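Local coordinates for protein metallo-beta-lactamase (Simiduia agarivorans, PDB 6MFI) that probably hydrolyses the amide bond of the beta-lactam ring of antibiotics, as a zinc-dependent lactamase of subclass B3, at residues A65-T70 against L208-S213; L236-L241 against T280-R285; L249-P252 against A256-M259. All coordinates share one frame; numbering follows the deposited sequence.

Contact 1: A65-T70 against L208-S213; sequences AAILIT and LVYADS
Tyr210, at the end of strand 206-210, projects toward Ile67 and Ala65 where the two beta sheets pack against each other. The main apolar interaction is a CH-pi contact: Ile67 CG1 sits over one face of the phenol ring, 3.9 Å from its centroid. The line to that centroid is 22° off the ring normal, placing the methylene toward the rim on the CD1-CE1 side. Its nearest ring atom is accordingly CE1, with Ile67 CG1 and Tyr210 CE1 3.6 Å apart; the terminal CD1 of Ile67 meets the same carbon more loosely. The torsion of Ile67 (chi1 -53°) sets CG1 beside the backbone N and aims this branch, rather than CG2, at the ring. Ala65 arrives differently, at the edge of the ring near its plane, with CB 4.3 Å from Tyr210 CE1.

At the far end of the phenol, Tyr210 OH hydrogen-bonds OD2 of Asp79. Tyr210 CG is anti to the backbone N (chi1 -170°), and the ring extends as far as the backbone of Ala65. There Tyr210 OH and Ala65 O are 3.4 Å apart, a plain contact. Around the aromatic body, Trp197 from strand 193-199 and Ile78 from strand 74-78 add further apolar cover.

Strand 67-71 belongs to one sheet and strand 206-210 to the other, so this is sheet-to-sheet packing inside the alpha-beta/beta-alpha sandwich of the metallo-beta-lactamase superfamily. Two residues beyond the tyrosine, Asp212 OD1 hydrogen-bonds ND1 of the zinc ligand His110. The chemistry is thus divided along one side chain: a greasy ring packs in the interface against Ile67, while the buried hydroxyl has a carboxylate partner in Asp79, which probably orients its O-H.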
ATOM      1  N   ALA A  65       1.026  -5.299   4.253  1.00 11.39           N
ATOM      2  CA  ALA A  65       0.784  -4.112   5.057  1.00 11.09           C
ATOM      3  C   ALA A  65      -0.635  -3.591   4.869  1.00  9.96           C
ATOM      4  O   ALA A  65      -1.221  -3.688   3.787  1.00  9.70           O
ATOM      5  CB  ALA A  65       1.784  -3.010   4.704  1.00 10.98           C
ATOM      6  N   ALA A  66      -1.182  -3.040   5.949  1.00  9.71           N
ATOM      7  CA  ALA A  66      -2.443  -2.313   5.927  1.00  9.41           C
ATOM      8  C   ALA A  66      -2.301  -1.127   6.867  1.00  9.69           C
ATOM      9  O   ALA A  66      -1.915  -1.299   8.026  1.00 10.74           O
ATOM     10  CB  ALA A  66      -3.619  -3.201   6.349  1.00  9.22           C
ATOM     11  N   ILE A  67      -2.594   0.070   6.366  1.00 10.12           N
ATOM     12  CA  ILE A  67      -2.323   1.310   7.084  1.00 11.04           C
ATOM     13  C   ILE A  67      -3.646   1.908   7.543  1.00 10.84           C
ATOM     14  O   ILE A  67      -4.524   2.201   6.720  1.00 10.86           O
ATOM     15  CB  ILE A  67      -1.540   2.304   6.214  1.00 12.41           C
ATOM     16  CG1 ILE A  67      -0.288   1.635   5.643  1.00 12.64           C
ATOM     17  CG2 ILE A  67      -1.171   3.540   7.017  1.00 13.34           C
ATOM     18  CD1 ILE A  67       0.624   1.044   6.698  1.00 13.00           C
ATOM     19  N   LEU A  68      -3.781   2.098   8.852  1.00 11.19           N
ATOM     20  CA  LEU A  68      -4.957   2.713   9.455  1.00 11.58           C
ATOM     21  C   LEU A  68      -4.607   4.119   9.923  1.00 12.24           C
ATOM     22  O   LEU A  68      -3.646   4.305  10.679  1.00 12.83           O
ATOM     23  CB  LEU A  68      -5.472   1.876  10.629  1.00 11.30           C
ATOM     24  CG  LEU A  68      -6.724   2.392  11.345  1.00 10.86           C
ATOM     25  CD1 LEU A  68      -7.973   2.178  10.495  1.00 10.77           C
ATOM     26  CD2 LEU A  68      -6.873   1.728  12.704  1.00 10.75           C
ATOM     27  N   ILE A  69      -5.383   5.100   9.473  1.00 12.29           N
ATOM     28  CA  ILE A  69      -5.190   6.499   9.835  1.00 13.34           C
ATOM     29  C   ILE A  69      -6.478   6.995  10.474  1.00 13.36           C
ATOM     30  O   ILE A  69      -7.521   7.053   9.812  1.00 12.57           O
ATOM     31  CB  ILE A  69      -4.810   7.355   8.617  1.00 13.24           C
ATOM     32  CG1 ILE A  69      -3.536   6.810   7.969  1.00 12.81           C
ATOM     33  CG2 ILE A  69      -4.622   8.808   9.026  1.00 13.85           C
ATOM     34  CD1 ILE A  69      -3.470   7.028   6.480  1.00 12.68           C
ATOM     35  N   THR A  70      -6.405   7.354  11.752  1.00 13.88           N
ATOM     36  CA  THR A  70      -7.579   7.694  12.543  1.00 14.26           C
ATOM     37  C   THR A  70      -7.772   9.204  12.610  1.00 14.84           C
ATOM     38  O   THR A  70      -6.801   9.963  12.681  1.00 14.27           O
ATOM     39  CB  THR A  70      -7.459   7.128  13.959  1.00 14.72           C
ATOM     40  OG1 THR A  70      -6.357   7.752  14.633  1.00 15.44           O
ATOM     41  CG2 THR A  70      -7.229   5.627  13.910  1.00 14.25           C
ATOM     42  N   LEU A 208       4.376  11.124   5.987  1.00 22.63           N
ATOM     43  CA  LEU A 208       4.456   9.704   5.682  1.00 20.29           C
ATOM     44  C   LEU A 208       4.028   9.461   4.241  1.00 18.06           C
ATOM     45  O   LEU A 208       3.113  10.117   3.736  1.00 17.64           O
ATOM     46  CB  LEU A 208       3.576   8.885   6.631  1.00 20.44           C
ATOM     47  CG  LEU A 208       4.074   8.631   8.058  1.00 22.44           C
ATOM     48  CD1 LEU A 208       3.997   9.886   8.917  1.00 24.67           C
ATOM     49  CD2 LEU A 208       3.290   7.496   8.700  1.00 20.36           C
ATOM     50  N   VAL A 209       4.694   8.516   3.584  1.00 16.84           N
ATOM     51  CA  VAL A 209       4.387   8.156   2.204  1.00 15.81           C
ATOM     52  C   VAL A 209       4.233   6.644   2.129  1.00 14.84           C
ATOM     53  O   VAL A 209       5.140   5.902   2.527  1.00 15.05           O
ATOM     54  CB  VAL A 209       5.466   8.638   1.222  1.00 16.59           C
ATOM     55  CG1 VAL A 209       5.247   8.019  -0.150  1.00 15.70           C
ATOM     56  CG2 VAL A 209       5.462  10.158   1.131  1.00 17.88           C
ATOM     57  N   TYR A 210       3.086   6.191   1.625  1.00 14.18           N
ATOM     58  CA  TYR A 210       2.816   4.770   1.419  1.00 14.26           C
ATOM     59  C   TYR A 210       3.102   4.454  -0.046  1.00 14.26           C
ATOM     60  O   TYR A 210       2.207   4.391  -0.889  1.00 13.94           O
ATOM     61  CB  TYR A 210       1.380   4.440   1.815  1.00 13.92           C
ATOM     62  CG  TYR A 210       1.063   2.962   1.877  1.00 13.28           C
ATOM     63  CD1 TYR A 210       1.837   2.093   2.636  1.00 13.55           C
ATOM     64  CD2 TYR A 210      -0.025   2.440   1.190  1.00 12.42           C
ATOM     65  CE1 TYR A 210       1.540   0.742   2.697  1.00 13.26           C
ATOM     66  CE2 TYR A 210      -0.328   1.094   1.245  1.00 12.10           C
ATOM     67  CZ  TYR A 210       0.456   0.249   2.000  1.00 12.52           C
ATOM     68  OH  TYR A 210       0.150  -1.090   2.056  1.00 12.95           O
ATOM     69  N   ALA A 211       4.384   4.262  -0.348  1.00 15.20           N
ATOM     70  CA  ALA A 211       4.824   4.049  -1.719  1.00 15.37           C
ATOM     71  C   ALA A 211       4.486   2.638  -2.184  1.00 15.16           C
ATOM     72  O   ALA A 211       4.687   1.663  -1.455  1.00 15.71           O
ATOM     73  CB  ALA A 211       6.328   4.293  -1.842  1.00 16.46           C
ATOM     74  N   ASP A 212       3.980   2.539  -3.412  1.00 17.81           N
ATOM     75  CA  ASP A 212       3.585   1.257  -3.976  1.00 17.55           C
ATOM     76  C   ASP A 212       4.806   0.354  -4.161  1.00 16.92           C
ATOM     77  O   ASP A 212       5.958   0.791  -4.094  1.00 17.35           O
ATOM     78  CB  ASP A 212       2.862   1.468  -5.307  1.00 18.83           C
ATOM     79  CG  ASP A 212       2.252   0.189  -5.851  1.00 19.80           C
ATOM     80  OD1 ASP A 212       1.277  -0.306  -5.249  1.00 19.67           O
ATOM     81  OD2 ASP A 212       2.751  -0.321  -6.876  1.00 20.71           O
ATOM     82  N   SER A 213       4.531  -0.935  -4.389  1.00 16.50           N
ATOM     83  CA  SER A 213       5.600  -1.910  -4.586  1.00 16.20           C
ATOM     84  C   SER A 213       6.529  -1.491  -5.718  1.00 16.77           C
ATOM     85  O   SER A 213       7.757  -1.557  -5.584  1.00 16.97           O
ATOM     86  CB  SER A 213       5.004  -3.292  -4.851  1.00 15.79           C
ATOM     87  OG  SER A 213       4.152  -3.685  -3.790  1.00 14.74           O
TER

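Contact 2: L236-L241 against T280-R285; sequences LGLATL and TGISAR
Leu238 and Ile282 meet through branches set by their first torsions. In Leu238 (chi1 -87°) CG stands beside the backbone N and anti to the carbonyl carbon, and the fork of the side chain is thrust at the neighbouring helix. In Ile282 (chi1 -61°) the same kind of turn puts CG1 beside the N and leaves CG2 anti to it, which presents the short branch to the leucine while the longer one leads off toward the loop at Ser213.

The two side chains cross at about a right angle. Leu238 CD2 comes closest, 3.6 Å from Ile282 CG2, and it also packs against the branch point, with Leu238 CD2 and Ile282 CB 3.7 Å apart. The second methyl keeps to the same isoleucine branch, Leu238 CD1 lying 3.8 Å from Ile282 CG2. Thus both prongs of the leucine hold one methyl, and CD1 spans the step from Ile282 to the next residue.

That next residue is Ser283, whose OG approaches Leu238 CD1 at 3.7 Å. The hydroxyl is spoken for: it hydrogen-bonds Ala279 O one turn back on its own helix, a bond that turns the polar group onto the backbone and lets its flank pass beside the leucine methyl. Ala279 itself also touches Leu238, and Leu214 of a nearby loop packs on both Leu238 and Ile282.

The touching residues Leu238, Ile282 and Ser283 include no zinc ligand. The side chain of the ligand His188 is about 8 Å from that of Ile282. The arrangement is plain helix-to-helix packing between helices 228-242 and 274-291. Such helices form the outer layer of the alpha-beta/beta-alpha sandwich, here beside the sheet that contains strands 206-210 and 248-250.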
ATOM      1  N   LEU A 236       7.541   8.369 -15.099  1.00 35.61           N
ATOM      2  CA  LEU A 236       6.961   9.618 -14.612  1.00 36.18           C
ATOM      3  C   LEU A 236       6.569   9.516 -13.144  1.00 34.94           C
ATOM      4  O   LEU A 236       6.755  10.471 -12.379  1.00 35.74           O
ATOM      5  CB  LEU A 236       5.755   9.998 -15.469  1.00 36.74           C
ATOM      6  CG  LEU A 236       5.491  11.492 -15.660  1.00 38.38           C
ATOM      7  CD1 LEU A 236       6.689  12.165 -16.307  1.00 39.94           C
ATOM      8  CD2 LEU A 236       4.236  11.713 -16.490  1.00 39.36           C
ATOM      9  N   GLY A 237       6.025   8.370 -12.732  1.00 32.48           N
ATOM     10  CA  GLY A 237       5.665   8.198 -11.334  1.00 29.68           C
ATOM     11  C   GLY A 237       6.874   7.988 -10.442  1.00 28.77           C
ATOM     12  O   GLY A 237       6.895   8.437  -9.293  1.00 23.13           O
ATOM     13  N   LEU A 238       7.895   7.300 -10.957  1.00 29.47           N
ATOM     14  CA  LEU A 238       9.119   7.093 -10.189  1.00 28.92           C
ATOM     15  C   LEU A 238       9.831   8.414  -9.926  1.00 29.76           C
ATOM     16  O   LEU A 238      10.265   8.686  -8.802  1.00 29.57           O
ATOM     17  CB  LEU A 238      10.040   6.119 -10.924  1.00 28.87           C
ATOM     18  CG  LEU A 238       9.796   4.638 -10.644  1.00 27.78           C
ATOM     19  CD1 LEU A 238      10.684   3.768 -11.518  1.00 28.58           C
ATOM     20  CD2 LEU A 238      10.043   4.351  -9.178  1.00 26.86           C
ATOM     21  N   ALA A 239       9.959   9.250 -10.960  1.00 30.56           N
ATOM     22  CA  ALA A 239      10.563  10.565 -10.771  1.00 31.41           C
ATOM     23  C   ALA A 239       9.709  11.443  -9.866  1.00 31.20           C
ATOM     24  O   ALA A 239      10.234  12.342  -9.198  1.00 32.00           O
ATOM     25  CB  ALA A 239      10.781  11.244 -12.124  1.00 32.86           C
ATOM     26  N   THR A 240       8.399  11.199  -9.828  1.00 30.25           N
ATOM     27  CA  THR A 240       7.527  11.950  -8.933  1.00 30.36           C
ATOM     28  C   THR A 240       7.671  11.476  -7.491  1.00 28.64           C
ATOM     29  O   THR A 240       7.713  12.297  -6.569  1.00 28.43           O
ATOM     30  CB  THR A 240       6.072  11.831  -9.389  1.00 30.61           C
ATOM     31  OG1 THR A 240       5.975  12.170 -10.777  1.00 32.31           O
ATOM     32  CG2 THR A 240       5.182  12.763  -8.581  1.00 30.98           C
ATOM     33  N   LEU A 241       7.756  10.159  -7.282  1.00 27.39           N
ATOM     34  CA  LEU A 241       7.873   9.627  -5.927  1.00 26.11           C
ATOM     35  C   LEU A 241       9.187  10.041  -5.276  1.00 27.22           C
ATOM     36  O   LEU A 241       9.229  10.319  -4.072  1.00 26.81           O
ATOM     37  CB  LEU A 241       7.748   8.103  -5.949  1.00 24.86           C
ATOM     38  CG  LEU A 241       8.089   7.389  -4.638  1.00 23.69           C
ATOM     39  CD1 LEU A 241       7.028   7.664  -3.581  1.00 23.07           C
ATOM     40  CD2 LEU A 241       8.269   5.897  -4.855  1.00 22.90           C
ATOM     41  N   THR A 280      15.016   5.373  -6.388  1.00 26.52           N
ATOM     42  CA  THR A 280      16.257   5.101  -7.105  1.00 27.15           C
ATOM     43  C   THR A 280      16.554   3.607  -7.140  1.00 26.60           C
ATOM     44  O   THR A 280      17.083   3.095  -8.134  1.00 27.17           O
ATOM     45  CB  THR A 280      17.415   5.865  -6.464  1.00 28.08           C
ATOM     46  OG1 THR A 280      17.054   7.244  -6.316  1.00 28.80           O
ATOM     47  CG2 THR A 280      18.665   5.768  -7.328  1.00 29.19           C
ATOM     48  N   GLY A 281      16.216   2.891  -6.067  1.00 25.80           N
ATOM     49  CA  GLY A 281      16.380   1.447  -6.075  1.00 25.81           C
ATOM     50  C   GLY A 281      15.444   0.763  -7.052  1.00 25.79           C
ATOM     51  O   GLY A 281      15.804  -0.242  -7.672  1.00 26.35           O
ATOM     52  N   ILE A 282      14.229   1.296  -7.205  1.00 25.48           N
ATOM     53  CA  ILE A 282      13.300   0.753  -8.190  1.00 25.71           C
ATOM     54  C   ILE A 282      13.802   1.027  -9.601  1.00 26.68           C
ATOM     55  O   ILE A 282      13.728   0.159 -10.481  1.00 27.10           O
ATOM     56  CB  ILE A 282      11.889   1.327  -7.969  1.00 25.96           C
ATOM     57  CG1 ILE A 282      11.368   0.957  -6.578  1.00 25.04           C
ATOM     58  CG2 ILE A 282      10.940   0.832  -9.046  1.00 26.70           C
ATOM     59  CD1 ILE A 282      11.124  -0.523  -6.389  1.00 24.83           C
ATOM     60  N   SER A 283      14.320   2.234  -9.842  1.00 27.34           N
ATOM     61  CA  SER A 283      14.887   2.550 -11.148  1.00 28.90           C
ATOM     62  C   SER A 283      16.091   1.675 -11.459  1.00 30.23           C
ATOM     63  O   SER A 283      16.338   1.346 -12.625  1.00 31.99           O
ATOM     64  CB  SER A 283      15.273   4.027 -11.212  1.00 28.84           C
ATOM     65  OG  SER A 283      14.138   4.858 -11.045  1.00 28.50           O
ATOM     66  N   ALA A 284      16.857   1.293 -10.434  1.00 29.56           N
ATOM     67  CA  ALA A 284      17.952   0.357 -10.650  1.00 29.39           C
ATOM     68  C   ALA A 284      17.426  -1.023 -11.018  1.00 29.50           C
ATOM     69  O   ALA A 284      17.922  -1.650 -11.960  1.00 30.58           O
ATOM     70  CB  ALA A 284      18.839   0.284  -9.407  1.00 28.52           C
ATOM     71  N   ARG A 285      16.413  -1.509 -10.295  1.00 28.47           N
ATOM     72  CA  ARG A 285      15.809  -2.795 -10.636  1.00 28.49           C
ATOM     73  C   ARG A 285      15.152  -2.750 -12.009  1.00 29.08           C
ATOM     74  O   ARG A 285      15.185  -3.738 -12.752  1.00 29.75           O
ATOM     75  CB  ARG A 285      14.791  -3.198  -9.570  1.00 27.37           C
ATOM     76  CG  ARG A 285      15.400  -3.580  -8.233  1.00 27.09           C
ATOM     77  CD  ARG A 285      14.318  -3.947  -7.232  1.00 26.86           C
ATOM     78  NE  ARG A 285      13.464  -5.027  -7.720  1.00 27.95           N
ATOM     79  CZ  ARG A 285      12.316  -5.385  -7.156  1.00 28.27           C
ATOM     80  NH1 ARG A 285      11.875  -4.746  -6.081  1.00 27.43           N
ATOM     81  NH2 ARG A 285      11.606  -6.381  -7.668  1.00 29.23           N
TER

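Contact 3: L249-P252 against A256-M259; sequences LLTP and ASQM
Thr251 and Ser257 face each other with their hydroxyls in front, Thr251 OG1 and Ser257 OG 2.8 Å apart. Both oxygens occupy the crowded position between backbone N and carbonyl carbon (chi1 51° in Thr251, 49° in Ser257), an orientation that turns each toward the other segment. Ser257 has two conformers, and this description holds for one of them. Behind the oxygens the carbons touch as well, Thr251 CG2 lying 3.6 Å from Ser257 CB. Ala256 CB approaches the same threonine, 3.7 Å from Thr251 OG1.

On one flank Leu249 reaches over with a single methyl, Leu249 CD2 standing 3.7 Å from Ser257 CB. On another, Leu250 and Met259 meet obliquely, Leu250 CD2 touching Met259 SD at 3.7 Å; the methionine, first residue of helix 259-265, runs extended to its sulfur and then bends at chi3 (86°).

Thr251 OG1 gives its proton to His253 O and can therefore only accept from Ser257 OG, whose one proton may go there or, weakly, to Pro254 O. The threonine bond ties the end of strand 248-250 to the turn carrying the zinc ligand His253; in this conformer Ser257 probably adds to it, while Leu249 and the Leu250-Met259 pair pack beside it.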
ATOM      1  N   LEU A 249       8.718   6.273   5.347  1.00 20.31           N
ATOM      2  CA  LEU A 249       8.336   5.448   4.208  1.00 19.16           C
ATOM      3  C   LEU A 249       7.664   4.164   4.678  1.00 17.02           C
ATOM      4  O   LEU A 249       8.126   3.517   5.623  1.00 16.79           O
ATOM      5  CB  LEU A 249       9.555   5.107   3.343  1.00 20.17           C
ATOM      6  CG  LEU A 249       9.271   4.335   2.053  1.00 20.68           C
ATOM      7  CD1 LEU A 249       8.539   5.212   1.051  1.00 21.23           C
ATOM      8  CD2 LEU A 249      10.562   3.799   1.455  1.00 21.74           C
ATOM      9  N   LEU A 250       6.572   3.803   4.008  1.00 15.64           N
ATOM     10  CA  LEU A 250       5.847   2.567   4.267  1.00 14.77           C
ATOM     11  C   LEU A 250       5.548   1.878   2.943  1.00 14.09           C
ATOM     12  O   LEU A 250       5.313   2.534   1.924  1.00 14.53           O
ATOM     13  CB  LEU A 250       4.542   2.826   5.031  1.00 14.43           C
ATOM     14  CG  LEU A 250       4.685   3.240   6.497  1.00 15.16           C
ATOM     15  CD1 LEU A 250       3.332   3.615   7.082  1.00 14.81           C
ATOM     16  CD2 LEU A 250       5.335   2.129   7.307  1.00 15.49           C
ATOM     17  N   THR A 251       5.559   0.549   2.963  1.00 13.57           N
ATOM     18  CA  THR A 251       5.392  -0.235   1.750  1.00 13.75           C
ATOM     19  C   THR A 251       4.376  -1.346   1.964  1.00 13.71           C
ATOM     20  O   THR A 251       4.283  -1.907   3.060  1.00 14.03           O
ATOM     21  CB  THR A 251       6.727  -0.848   1.302  1.00 14.16           C
ATOM     22  OG1 THR A 251       7.339  -1.532   2.401  1.00 14.18           O
ATOM     23  CG2 THR A 251       7.667   0.239   0.799  1.00 14.65           C
ATOM     24  N   PRO A 252       3.594  -1.680   0.928  1.00 13.31           N
ATOM     25  CA  PRO A 252       2.625  -2.782   1.069  1.00 13.02           C
ATOM     26  C   PRO A 252       3.274  -4.102   1.438  1.00 13.87           C
ATOM     27  O   PRO A 252       2.683  -4.897   2.180  1.00 13.58           O
ATOM     28  CB  PRO A 252       1.959  -2.835  -0.313  1.00 13.46           C
ATOM     29  CG  PRO A 252       2.150  -1.471  -0.876  1.00 13.58           C
ATOM     30  CD  PRO A 252       3.484  -1.012  -0.379  1.00 13.51           C
ATOM     31  N   ALA A 256      10.005  -4.411   1.763  1.00 16.91           N
ATOM     32  CA  ALA A 256      10.452  -3.607   0.630  1.00 17.98           C
ATOM     33  C   ALA A 256      11.161  -2.339   1.087  1.00 18.52           C
ATOM     34  O   ALA A 256      12.067  -1.855   0.400  1.00 19.67           O
ATOM     35  CB  ALA A 256       9.270  -3.260  -0.275  1.00 17.81           C
ATOM     36  N   SER A 257      10.763  -1.788   2.235  1.00 17.86           N
ATOM     37  CA  SER A 257      11.412  -0.616   2.810  0.81 17.92           C
ATOM     38  C   SER A 257      12.201  -0.957   4.069  1.00 19.30           C
ATOM     39  O   SER A 257      12.551  -0.057   4.840  1.00 20.28           O
ATOM     40  CB  SER A 257      10.380   0.472   3.109  0.81 17.36           C
ATOM     41  OG  SER A 257       9.271  -0.054   3.818  0.81 16.30           O
ATOM     42  N   GLN A 258      12.487  -2.242   4.288  1.00 19.91           N
ATOM     43  CA  GLN A 258      13.216  -2.704   5.469  1.00 21.97           C
ATOM     44  C   GLN A 258      12.532  -2.235   6.750  1.00 21.91           C
ATOM     45  O   GLN A 258      13.181  -1.807   7.708  1.00 23.04           O
ATOM     46  CB  GLN A 258      14.678  -2.252   5.427  1.00 24.30           C
ATOM     47  CG  GLN A 258      15.415  -2.675   4.166  1.00 25.37           C
ATOM     48  CD  GLN A 258      16.920  -2.566   4.302  1.00 27.73           C
ATOM     49  OE1 GLN A 258      17.473  -2.745   5.388  1.00 29.11           O
ATOM     50  NE2 GLN A 258      17.594  -2.276   3.195  1.00 28.13           N
ATOM     51  N   MET A 259      11.199  -2.315   6.761  1.00 20.63           N
ATOM     52  CA  MET A 259      10.429  -1.859   7.916  1.00 20.30           C
ATOM     53  C   MET A 259      10.798  -2.636   9.172  1.00 20.27           C
ATOM     54  O   MET A 259      10.873  -2.063  10.264  1.00 20.48           O
ATOM     55  CB  MET A 259       8.933  -1.987   7.635  1.00 20.08           C
ATOM     56  CG  MET A 259       8.057  -1.161   8.559  1.00 21.20           C
ATOM     57  SD  MET A 259       6.311  -1.315   8.152  1.00 21.52           S
ATOM     58  CE  MET A 259       5.891  -2.791   9.070  1.00 21.46           C
TER

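Contacts 1 and 3 are close neighbours, their centres 9 Å apart, and they share backbone bonds: Val209 O to Leu250 N is 2.9 Å within one sheet, while Ala65 N to Pro252 O, 2.7 Å, joins the turn after strand 248-250 to Ala65, just before strand 67-71. Contact 2 lies 18 Å from contact 1 between centres, yet touches it, with Ser213 O 3.6 Å from Ile282 CD1 and Leu241 CD1 packing on Val209 and Ala211. Contacts 2 and 3, centres 15 Å apart, do not touch; their nearest atoms are about 5 Å apart. All three lie near the dinuclear zinc site without supplying a ligand from their touching residues: the side chains of Tyr210 and Ala256 are each about 9 Å from a zinc ion, that of Ile282 about 11 Å.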